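Local coordinates for extracellular solute-binding protein, family 1 (Bifidobacterium longum subsp. infantis ATCC 15697, PDB 3QUF) that probably binds a solute outside the cell and hands it to an ABC-type import system, as in other family 1 solute-binding proteins, at residues 91-94 against 95-99; 123-127 against 128-132; 307-311 against 312-316; 318-321 against 322-326. All blocks are in the same frame, centred on the assembly; numbering follows the deposited sequence. Where two conformers were deposited one is given.

Contact 1 (91-94 against 95-99); sequences MDNR and TDVMK. With ACY (acetic acid), chain E.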
loop_
_atom_site.group_PDB
_atom_site.type_symbol
_atom_site.label_atom_id
_atom_site.label_comp_id
_atom_site.label_asym_id
_atom_site.label_seq_id
_atom_site.Cartn_x
_atom_site.Cartn_y
_atom_site.Cartn_z
HETATM N N MSE A 91 9.348 0.951 2.159
HETATM C CA MSE A 91 9.232 0.049 1.013
HETATM C C MSE A 91 10.456 0.074 0.121
HETATM O O MSE A 91 10.736 -0.902 -0.627
HETATM C CB MSE A 91 7.950 0.362 0.211
HETATM C CG MSE A 91 6.653 0.210 1.043
HETATM SE SE MSE A 91 6.377 -1.568 1.819
HETATM C CE MSE A 91 7.007 -1.262 3.686
ATOM N N ASP A 92 11.268 1.125 0.230
ATOM C CA ASP A 92 12.470 1.208 -0.567
ATOM C C ASP A 92 13.743 0.663 0.101
ATOM O O ASP A 92 14.720 0.401 -0.601
ATOM C CB ASP A 92 12.750 2.662 -0.957
ATOM C CG ASP A 92 11.736 3.210 -1.934
ATOM O OD1 ASP A 92 11.226 2.440 -2.781
ATOM O OD2 ASP A 92 11.429 4.413 -1.816
ATOM N N ASN A 93 13.780 0.531 1.429
ATOM C CA ASN A 93 14.996 0.041 2.074
ATOM C C ASN A 93 14.799 -1.223 2.905
ATOM O O ASN A 93 15.770 -1.707 3.512
ATOM C CB ASN A 93 15.652 1.153 2.927
ATOM C CG ASN A 93 14.927 1.359 4.271
ATOM O OD1 ASN A 93 13.899 0.760 4.493
ATOM N ND2 ASN A 93 15.474 2.167 5.162
ATOM N N ARG A 94 13.586 -1.777 2.943
ATOM C CA ARG A 94 13.302 -2.813 3.966
ATOM C C ARG A 94 14.233 -4.018 3.839
ATOM O O ARG A 94 14.806 -4.464 4.852
ATOM C CB ARG A 94 11.843 -3.261 3.968
ATOM C CG ARG A 94 11.344 -3.791 2.647
ATOM C CD ARG A 94 9.810 -3.925 2.644
ATOM N NE ARG A 94 9.433 -4.612 1.432
ATOM C CZ ARG A 94 9.469 -5.941 1.242
ATOM N NH1 ARG A 94 9.860 -6.793 2.185
ATOM N NH2 ARG A 94 9.202 -6.438 0.034
ATOM N N THR A 95 14.434 -4.531 2.628
ATOM C CA THR A 95 15.283 -5.724 2.475
ATOM C C THR A 95 16.780 -5.401 2.592
ATOM O O THR A 95 17.521 -6.149 3.232
ATOM C CB THR A 95 14.927 -6.495 1.227
ATOM O OG1 THR A 95 15.120 -5.653 0.111
ATOM C CG2 THR A 95 13.498 -6.967 1.280
ATOM N N ASP A 96 17.208 -4.235 2.097
ATOM C CA ASP A 96 18.600 -3.806 2.249
ATOM C C ASP A 96 18.983 -3.690 3.716
ATOM O O ASP A 96 20.028 -4.178 4.119
ATOM C CB ASP A 96 18.865 -2.481 1.527
ATOM C CG ASP A 96 18.851 -2.617 -0.006
ATOM O OD1 ASP A 96 19.213 -3.692 -0.529
ATOM O OD2 ASP A 96 18.481 -1.618 -0.660
ATOM N N VAL A 97 18.123 -3.065 4.520
ATOM C CA VAL A 97 18.398 -2.958 5.958
ATOM C C VAL A 97 18.378 -4.331 6.638
ATOM O O VAL A 97 19.289 -4.635 7.401
ATOM C CB VAL A 97 17.460 -1.990 6.644
ATOM C CG1 VAL A 97 17.743 -1.949 8.148
ATOM C CG2 VAL A 97 17.722 -0.609 6.051
HETATM N N MSE A 98 17.338 -5.124 6.396
HETATM C CA MSE A 98 17.267 -6.429 7.045
HETATM C C MSE A 98 18.482 -7.279 6.691
HETATM O O MSE A 98 19.043 -7.956 7.559
HETATM C CB MSE A 98 15.946 -7.125 6.721
HETATM C CG MSE A 98 14.751 -6.489 7.392
HETATM SE SE MSE A 98 13.127 -7.519 7.171
HETATM C CE MSE A 98 12.879 -7.371 5.246
ATOM N N LYS A 99 18.902 -7.264 5.432
ATOM C CA LYS A 99 20.021 -8.112 4.958
ATOM C C LYS A 99 21.338 -7.720 5.612
ATOM O O LYS A 99 22.264 -8.507 5.698
ATOM C CB LYS A 99 20.200 -7.977 3.430
ATOM C CG LYS A 99 19.172 -8.724 2.584
ATOM C CD LYS A 99 19.101 -8.142 1.147
ATOM C CE LYS A 99 18.389 -9.052 0.132
ATOM N NZ LYS A 99 19.291 -10.045 -0.543
HETATM C C ACY E . 14.712 -2.799 -0.782
HETATM O O ACY E . 15.256 -2.678 -1.917
HETATM O OXT ACY E . 15.362 -2.693 0.283
HETATM C CH3 ACY E . 13.240 -3.121 -0.787
HETATM O O HOH W 1 17.966 0.714 0.200
#

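Contact 2 (123-127 against 128-132); sequences FQQDG and KTYGM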
loop_
_atom_site.group_PDB
_atom_site.type_symbol
_atom_site.label_atom_id
_atom_site.label_comp_id
_atom_site.label_asym_id
_atom_site.label_seq_id
_atom_site.Cartn_x
_atom_site.Cartn_y
_atom_site.Cartn_z
ATOM N N PHE A 123 8.305 -7.413 6.718
ATOM C CA PHE A 123 9.329 -7.037 7.695
ATOM C C PHE A 123 9.952 -8.297 8.325
ATOM O O PHE A 123 10.399 -8.271 9.495
ATOM C CB PHE A 123 8.705 -6.130 8.744
ATOM C CG PHE A 123 8.003 -4.952 8.143
ATOM C CD1 PHE A 123 8.739 -3.889 7.678
ATOM C CD2 PHE A 123 6.627 -4.930 7.992
ATOM C CE1 PHE A 123 8.114 -2.774 7.090
ATOM C CE2 PHE A 123 5.996 -3.855 7.365
ATOM C CZ PHE A 123 6.723 -2.768 6.941
ATOM N N GLN A 124 9.968 -9.355 7.544
ATOM C CA GLN A 124 10.555 -10.618 7.946
ATOM C C GLN A 124 11.659 -11.086 7.014
ATOM O O GLN A 124 11.651 -10.842 5.790
ATOM C CB GLN A 124 9.476 -11.714 8.073
ATOM C CG GLN A 124 8.662 -11.587 9.347
ATOM C CD GLN A 124 7.414 -12.431 9.356
ATOM O OE1 GLN A 124 6.987 -12.950 8.334
ATOM N NE2 GLN A 124 6.834 -12.571 10.519
ATOM N N GLN A 125 12.622 -11.802 7.588
ATOM C CA GLN A 125 13.744 -12.389 6.849
ATOM C C GLN A 125 14.130 -13.639 7.583
ATOM O O GLN A 125 14.262 -13.621 8.809
ATOM C CB GLN A 125 14.924 -11.439 6.795
ATOM C CG GLN A 125 16.181 -11.899 6.073
ATOM C CD GLN A 125 17.208 -10.789 6.128
ATOM O OE1 GLN A 125 17.135 -9.890 5.319
ATOM N NE2 GLN A 125 18.040 -10.775 7.171
ATOM N N ASP A 126 14.271 -14.751 6.846
ATOM C CA ASP A 126 14.697 -16.006 7.445
ATOM C C ASP A 126 13.762 -16.413 8.594
ATOM O O ASP A 126 14.218 -17.069 9.555
ATOM C CB ASP A 126 16.127 -15.981 7.960
ATOM C CG ASP A 126 17.169 -15.593 6.878
ATOM O OD1 ASP A 126 16.902 -15.784 5.665
ATOM O OD2 ASP A 126 18.235 -15.062 7.283
ATOM N N GLY A 127 12.499 -16.030 8.452
ATOM C CA GLY A 127 11.435 -16.380 9.393
ATOM C C GLY A 127 11.378 -15.527 10.653
ATOM O O GLY A 127 10.573 -15.790 11.563
ATOM N N LYS A 128 12.291 -14.565 10.778
ATOM C CA LYS A 128 12.373 -13.708 11.957
ATOM C C LYS A 128 11.792 -12.319 11.608
ATOM O O LYS A 128 11.894 -11.843 10.481
ATOM C CB LYS A 128 13.822 -13.587 12.401
ATOM C CG LYS A 128 14.396 -14.895 12.913
ATOM C CD LYS A 128 15.930 -14.790 13.175
ATOM C CE LYS A 128 16.418 -15.962 14.062
ATOM N NZ LYS A 128 17.925 -15.998 14.359
ATOM N N THR A 129 11.140 -11.724 12.591
ATOM C CA THR A 129 10.563 -10.396 12.455
ATOM C C THR A 129 11.559 -9.321 12.863
ATOM O O THR A 129 12.104 -9.368 13.960
ATOM C CB THR A 129 9.289 -10.302 13.319
ATOM O OG1 THR A 129 8.358 -11.311 12.877
ATOM C CG2 THR A 129 8.610 -8.952 13.122
ATOM N N TYR A 130 11.732 -8.345 11.973
ATOM C CA TYR A 130 12.690 -7.247 12.149
ATOM C C TYR A 130 12.053 -5.891 12.176
ATOM O O TYR A 130 12.756 -4.885 12.371
ATOM C CB TYR A 130 13.737 -7.295 11.036
ATOM C CG TYR A 130 14.633 -8.482 11.154
ATOM C CD1 TYR A 130 15.687 -8.505 12.097
ATOM C CD2 TYR A 130 14.442 -9.591 10.349
ATOM C CE1 TYR A 130 16.519 -9.613 12.214
ATOM C CE2 TYR A 130 15.285 -10.712 10.458
ATOM C CZ TYR A 130 16.303 -10.711 11.409
ATOM O OH TYR A 130 17.120 -11.811 11.543
ATOM N N GLY A 131 10.741 -5.801 11.999
ATOM C CA GLY A 131 10.059 -4.486 12.021
ATOM C C GLY A 131 8.589 -4.667 12.320
ATOM O O GLY A 131 8.014 -5.775 12.131
HETATM N N MSE A 132 7.977 -3.580 12.783
HETATM C CA MSE A 132 6.586 -3.599 13.136
HETATM C C MSE A 132 5.877 -2.436 12.470
HETATM O O MSE A 132 6.197 -1.275 12.763
HETATM C CB MSE A 132 6.417 -3.468 14.674
HETATM C CG MSE A 132 4.978 -3.222 15.084
HETATM SE SE MSE A 132 4.791 -2.761 16.974
HETATM C CE MSE A 132 5.471 -1.026 16.847
HETATM O O HOH W 2 18.251 -12.951 9.036
HETATM O O HOH W 3 8.807 -14.055 13.380
#

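Contact 3 (307-311 against 312-316); sequences SRASD and KEKAA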
loop_
_atom_site.group_PDB
_atom_site.type_symbol
_atom_site.label_atom_id
_atom_site.label_comp_id
_atom_site.label_asym_id
_atom_site.label_seq_id
_atom_site.Cartn_x
_atom_site.Cartn_y
_atom_site.Cartn_z
ATOM N N SER A 307 20.177 -3.424 16.127
ATOM C CA SER A 307 20.860 -4.530 16.790
ATOM C C SER A 307 22.139 -4.073 17.500
ATOM O O SER A 307 22.553 -4.700 18.486
ATOM C CB SER A 307 21.134 -5.648 15.810
ATOM O OG SER A 307 21.959 -5.149 14.790
ATOM N N ARG A 308 22.766 -3.008 17.009
ATOM C CA ARG A 308 23.953 -2.429 17.614
ATOM C C ARG A 308 23.557 -1.271 18.517
ATOM O O ARG A 308 23.538 -0.085 18.107
ATOM C CB ARG A 308 24.945 -1.977 16.539
ATOM C CG ARG A 308 26.220 -1.358 17.080
ATOM C CD ARG A 308 27.405 -1.729 16.298
ATOM N NE ARG A 308 27.270 -1.319 14.911
ATOM C CZ ARG A 308 27.605 -0.117 14.467
ATOM N NH1 ARG A 308 27.435 0.155 13.181
ATOM N NH2 ARG A 308 28.106 0.803 15.273
ATOM N N ALA A 309 23.216 -1.624 19.736
ATOM C CA ALA A 309 22.678 -0.682 20.747
ATOM C C ALA A 309 22.917 -1.378 22.058
ATOM O O ALA A 309 23.033 -2.595 22.082
ATOM C CB ALA A 309 21.216 -0.408 20.581
ATOM N N SER A 310 22.947 -0.620 23.132
ATOM C CA SER A 310 23.196 -1.193 24.444
ATOM C C SER A 310 21.950 -1.955 24.916
ATOM O O SER A 310 20.842 -1.775 24.404
ATOM C CB SER A 310 23.542 -0.107 25.431
ATOM O OG SER A 310 22.374 0.583 25.826
ATOM N N ASP A 311 22.138 -2.782 25.934
ATOM C CA ASP A 311 21.042 -3.485 26.516
ATOM C C ASP A 311 19.939 -2.521 26.976
ATOM O O ASP A 311 18.745 -2.754 26.700
ATOM C CB ASP A 311 21.548 -4.344 27.667
ATOM C CG ASP A 311 22.376 -5.552 27.185
ATOM O OD1 ASP A 311 22.481 -5.777 25.937
ATOM O OD2 ASP A 311 22.896 -6.286 28.069
ATOM N N LYS A 312 20.335 -1.468 27.675
ATOM C CA LYS A 312 19.339 -0.518 28.197
ATOM C C LYS A 312 18.689 0.281 27.084
ATOM O O LYS A 312 17.489 0.593 27.150
ATOM C CB LYS A 312 19.922 0.411 29.221
ATOM C CG LYS A 312 20.055 -0.246 30.580
ATOM C CD LYS A 312 18.705 -0.507 31.212
ATOM C CE LYS A 312 18.887 -1.187 32.549
ATOM N NZ LYS A 312 17.571 -1.251 33.258
ATOM N N GLU A 313 19.469 0.596 26.059
ATOM C CA GLU A 313 18.932 1.308 24.931
ATOM C C GLU A 313 17.871 0.463 24.219
ATOM O O GLU A 313 16.799 0.963 23.852
ATOM C CB GLU A 313 20.036 1.699 23.951
ATOM C CG GLU A 313 20.874 2.890 24.448
ATOM C CD GLU A 313 22.280 2.963 23.906
ATOM O OE1 GLU A 313 22.627 2.258 22.919
ATOM O OE2 GLU A 313 23.071 3.762 24.517
ATOM N N LYS A 314 18.172 -0.818 24.021
ATOM C CA LYS A 314 17.223 -1.717 23.409
ATOM C C LYS A 314 15.941 -1.810 24.221
ATOM O O LYS A 314 14.832 -1.771 23.667
ATOM C CB LYS A 314 17.842 -3.087 23.186
ATOM C CG LYS A 314 18.867 -3.056 22.017
ATOM C CD LYS A 314 19.371 -4.427 21.538
ATOM C CE LYS A 314 19.883 -5.279 22.632
ATOM N NZ LYS A 314 20.061 -6.762 22.240
ATOM N N ALA A 315 16.095 -1.919 25.526
ATOM C CA ALA A 315 14.928 -1.995 26.425
ATOM C C ALA A 315 14.041 -0.741 26.308
ATOM O O ALA A 315 12.818 -0.790 26.263
ATOM C CB ALA A 315 15.390 -2.185 27.853
ATOM N N ALA A 316 14.673 0.420 26.242
ATOM C CA ALA A 316 13.956 1.675 26.118
ATOM C C ALA A 316 13.258 1.767 24.750
ATOM O O ALA A 316 12.129 2.270 24.651
ATOM C CB ALA A 316 14.913 2.881 26.322
HETATM O O HOH W 4 21.513 -6.736 19.809
HETATM O O HOH W 5 23.075 2.549 27.694
#

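Contact 4 (318-321 against 322-326); sequences KKFL and AYLNS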
loop_
_atom_site.group_PDB
_atom_site.type_symbol
_atom_site.label_atom_id
_atom_site.label_comp_id
_atom_site.label_asym_id
_atom_site.label_seq_id
_atom_site.Cartn_x
_atom_site.Cartn_y
_atom_site.Cartn_z
ATOM N N LYS A 318 12.201 -0.716 22.943
ATOM C CA LYS A 318 11.044 -1.600 23.009
ATOM C C LYS A 318 9.851 -0.890 23.684
ATOM O O LYS A 318 8.696 -1.121 23.285
ATOM C CB LYS A 318 11.377 -2.894 23.733
ATOM C CG LYS A 318 12.312 -3.774 22.911
ATOM C CD LYS A 318 12.693 -5.070 23.651
ATOM C CE LYS A 318 13.653 -5.944 22.876
ATOM N NZ LYS A 318 14.129 -7.086 23.720
ATOM N N LYS A 319 10.122 -0.072 24.703
ATOM C CA LYS A 319 9.031 0.725 25.312
ATOM C C LYS A 319 8.421 1.723 24.325
ATOM O O LYS A 319 7.219 1.974 24.349
ATOM C CB LYS A 319 9.512 1.443 26.573
ATOM C CG LYS A 319 9.708 0.508 27.745
ATOM C CD LYS A 319 10.042 1.306 29.014
ATOM C CE LYS A 319 10.237 0.415 30.244
ATOM N NZ LYS A 319 10.116 1.220 31.517
ATOM N N PHE A 320 9.233 2.291 23.438
ATOM C CA PHE A 320 8.727 3.171 22.407
ATOM C C PHE A 320 7.847 2.433 21.389
ATOM O O PHE A 320 6.727 2.863 21.103
ATOM C CB PHE A 320 9.848 3.896 21.689
ATOM C CG PHE A 320 9.357 4.872 20.668
ATOM C CD1 PHE A 320 8.718 6.041 21.045
ATOM C CD2 PHE A 320 9.508 4.607 19.318
ATOM C CE1 PHE A 320 8.254 6.909 20.093
ATOM C CE2 PHE A 320 9.083 5.498 18.363
ATOM C CZ PHE A 320 8.449 6.636 18.726
ATOM N N LEU A 321 8.295 1.252 20.949
ATOM C CA LEU A 321 7.469 0.425 20.045
ATOM C C LEU A 321 6.177 0.004 20.713
ATOM O O LEU A 321 5.116 0.025 20.079
ATOM C CB LEU A 321 8.273 -0.750 19.487
ATOM C CG LEU A 321 9.052 -0.405 18.190
ATOM C CD1 LEU A 321 10.111 0.579 18.343
ATOM C CD2 LEU A 321 9.661 -1.698 17.570
ATOM N N ALA A 322 6.238 -0.315 21.991
ATOM C CA ALA A 322 5.046 -0.667 22.745
ATOM C C ALA A 322 4.072 0.479 22.832
ATOM O O ALA A 322 2.863 0.262 22.782
ATOM C CB ALA A 322 5.423 -1.162 24.151
ATOM N N TYR A 323 4.596 1.701 23.018
ATOM C CA TYR A 323 3.760 2.892 23.042
ATOM C C TYR A 323 3.111 3.162 21.707
ATOM O O TYR A 323 1.928 3.553 21.622
ATOM C CB TYR A 323 4.595 4.109 23.487
ATOM C CG TYR A 323 3.767 5.375 23.549
ATOM C CD1 TYR A 323 2.939 5.626 24.622
ATOM C CD2 TYR A 323 3.785 6.277 22.522
ATOM C CE1 TYR A 323 2.179 6.780 24.674
ATOM C CE2 TYR A 323 3.005 7.443 22.554
ATOM C CZ TYR A 323 2.209 7.662 23.633
ATOM O OH TYR A 323 1.432 8.796 23.724
ATOM N N LEU A 324 3.871 3.001 20.638
ATOM C CA LEU A 324 3.342 3.142 19.268
ATOM C C LEU A 324 2.152 2.210 19.078
ATOM O O LEU A 324 1.093 2.632 18.590
ATOM C CB LEU A 324 4.403 2.835 18.205
ATOM C CG LEU A 324 5.354 3.948 17.758
ATOM C CD1 LEU A 324 6.590 3.363 17.037
ATOM C CD2 LEU A 324 4.645 4.915 16.865
ATOM N N ASN A 325 2.319 0.967 19.496
ATOM C CA ASN A 325 1.221 -0.025 19.513
ATOM C C ASN A 325 0.449 -0.027 20.818
ATOM O O ASN A 325 0.380 -1.039 21.522
ATOM C CB ASN A 325 1.724 -1.425 19.170
ATOM C CG ASN A 325 0.593 -2.407 18.945
ATOM O OD1 ASN A 325 -0.551 -2.003 18.711
ATOM N ND2 ASN A 325 0.863 -3.674 19.150
ATOM N N SER A 326 -0.120 1.134 21.133
ATOM C CA SER A 326 -1.022 1.342 22.267
ATOM C C SER A 326 -2.166 2.241 21.772
ATOM O O SER A 326 -2.060 2.917 20.770
ATOM C CB SER A 326 -0.313 2.020 23.452
ATOM O OG SER A 326 -0.025 3.408 23.234
#

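Contact 1 (91-94 against 95-99)
Asn93 and Val97 are joined by the first backbone bond of helix 94-100, from Val97 N to Asn93 O, 2.9 Å long and nearly straight. Met98 N follows with a bond to Arg94 O at 3.0 Å. The contact is thus a helix N-terminus. Asn93 holds the N-cap position, but its side chain does not cap. Its OD1 instead takes Thr90 N. An acetate, probably from the crystallisation liquor, sits at this end. Its OXT accepts from Asp96 N at 3.0 Å and more weakly from Thr95 N, so peptide N-H groups of the first turn meet a carboxylate oxygen. Thr95 OG1 bonds to Pro373 O. Arg94 has CG between its backbone N and carbonyl carbon (chi1 57°) and then runs extended to NE. This lays it alongside Thr95, whose CG2 lies over one face of the guanidinium, toward its rim. Arg94 NH1 and NH2 bond to Leu122 O and Asn371 O, two bonds that probably hold the guanidinium in its plane. Met98, a selenomethionine, bends at chi3 and brings CE to 3.5 Å from Arg94 O. The side chains of Val97 and Asn93 cross at an angle, with Val97 CG2 3.7 Å from Asn93 ND2.

Contact 2 (123-127 against 128-132)
Phe123 O takes Tyr130 N at 2.8 Å in a nearly straight bond. The CB of Phe123 lies 3.5 Å from Gly131 O, but the Phe123 ring leads off toward Met91 and Pro133. Gly131 O is buried by this contact and has no polar partner in the model. Gln124 comes next and pairs with Thr129 at a non-hydrogen-bonded position. Its CA instead makes a CA-H...O contact with Lys128 O. The Gln124 side chain is extended beyond CG and crosses that of Thr129. NE2 of Gln124 donates to Thr129 OG1 at 3.1 Å, with the hydroxyl oxygen in the amide plane and an N-H...O angle of 170°. OG1 also meets a water that donates to Gly127 O, which ties the strand to the turn. Gln125 and Lys128 form the hydrogen-bonded pair that closes this beta hairpin with a two-residue loop. Gln125 N gives to Lys128 O in the carbonyl plane, while Lys128 N reaches Gln125 O from above the carbonyl plane, at 2.9 Å. The turn between them is type I'. Gln125 CB packs 3.8 Å from Tyr130 CE2. Gln125 O lies at the edge of the same ring. Gln125 NE2 donates to Met98 O and to a water. That water also donates to Asp126 OD2 at 2.7 Å and meets Tyr130 OH. Asp126 and Gly127 form the turn with positive phi.

Contact 3 (307-311 against 312-316)
A capping box opens helix 311-324, with Ser310 at the N-cap and Glu313 three residues on. Glu313 N donates to Ser310 OG at 2.9 Å. In return Ser310 N donates to Glu313 OE1, also at 2.9 Å and almost straight, with an N-H...O angle of 176°. The carboxylate is met from above its plane. Ser310 OG sits between its backbone N and carbonyl carbon (chi1 77°), and this turns it back over the first helical turn. The Glu313 chain is extended beyond CG and lies against Ser310, with Glu313 CD 3.1 Å from Ser310 OG. A water meets OG and bonds weakly to Glu313 OE2. The negative carboxylate near the helix start probably suits the helix dipole. The regular bonds begin here too: Lys314 N to Ser310 O, and Ala315 N to Asp311 O at 3.0 Å. Lys314 packs CG on Ala309 CB at 3.8 Å, then bends at chi3. Its NZ donates to a water that in turn donates to Ser307 O, which bridges the loop to the helix. Asp311 OD1 is 4.5 Å from Lys314 NZ, too far for a salt bridge. The contact is at the surface, where the loop after strand 295-305 enters the helix. Ser307 OG bonds to Gly101 O. Glu313 and Ala316 rest on Ile32 of strand 30-36, and Lys314 touches Leu104.

Contact 4 (318-321 against 322-326)
Phe320 and Leu324 touch one turn apart on the last two turns of helix 311-324. CG of Phe320 is anti to the backbone N (chi1 -177°), which swings the ring toward the C-terminal end of the helix. Leu324 was modelled in two conformers. In the one described here it has CG beside its own backbone N (chi1 -85°), and Leu324 CD1 comes to 3.5 Å from Phe320 CE2. The leucine CG then lies over one face of the ring. The ring also meets Phe50 of helix 40-53 edge-to-face and packs against Phe34 of strand 30-36. Tyr323 has the same first torsion as Phe320. Tyr323 CB stays 3.4 Å from Phe320 O, while its OH leads away to bond with Glu328. Ala322 CB rests 3.4 Å from Lys318 O. Regular i to i+4 bonds carry the backbone: Leu324 N to Phe320 O at 2.9 Å, and finally Asn325 N to Leu321 O at 3.0 Å. Asn325 leaves the helix as the centre of an inverse gamma turn. Its side-chain ND2 bonds to Phe111 O and Asp113 O. Ser326 turns back on the helix end, where Ser326 OG donates to Tyr323 O in an unusually short bond of 2.5 Å.

In the fold
All four contacts are local and follow in series, so none nests in or crosses another. After strand 86-89, contact 1 starts helix 94-100. Contact 2 then closes the short hairpin 124-129. These two touch, with Met98 SE packed on the backbone of Phe123; their centres are about 11 Å apart. Beyond strand 295-305, contact 3 begins helix 311-324 and contact 4 ends it, with centres about 14 Å apart on the same helix. Met132, at the end of contact 2, packs its CE against Leu321 O of contact 4. The 123-132 segment thus touches both helix 94-100 and the end of helix 311-324, the latter through Met132.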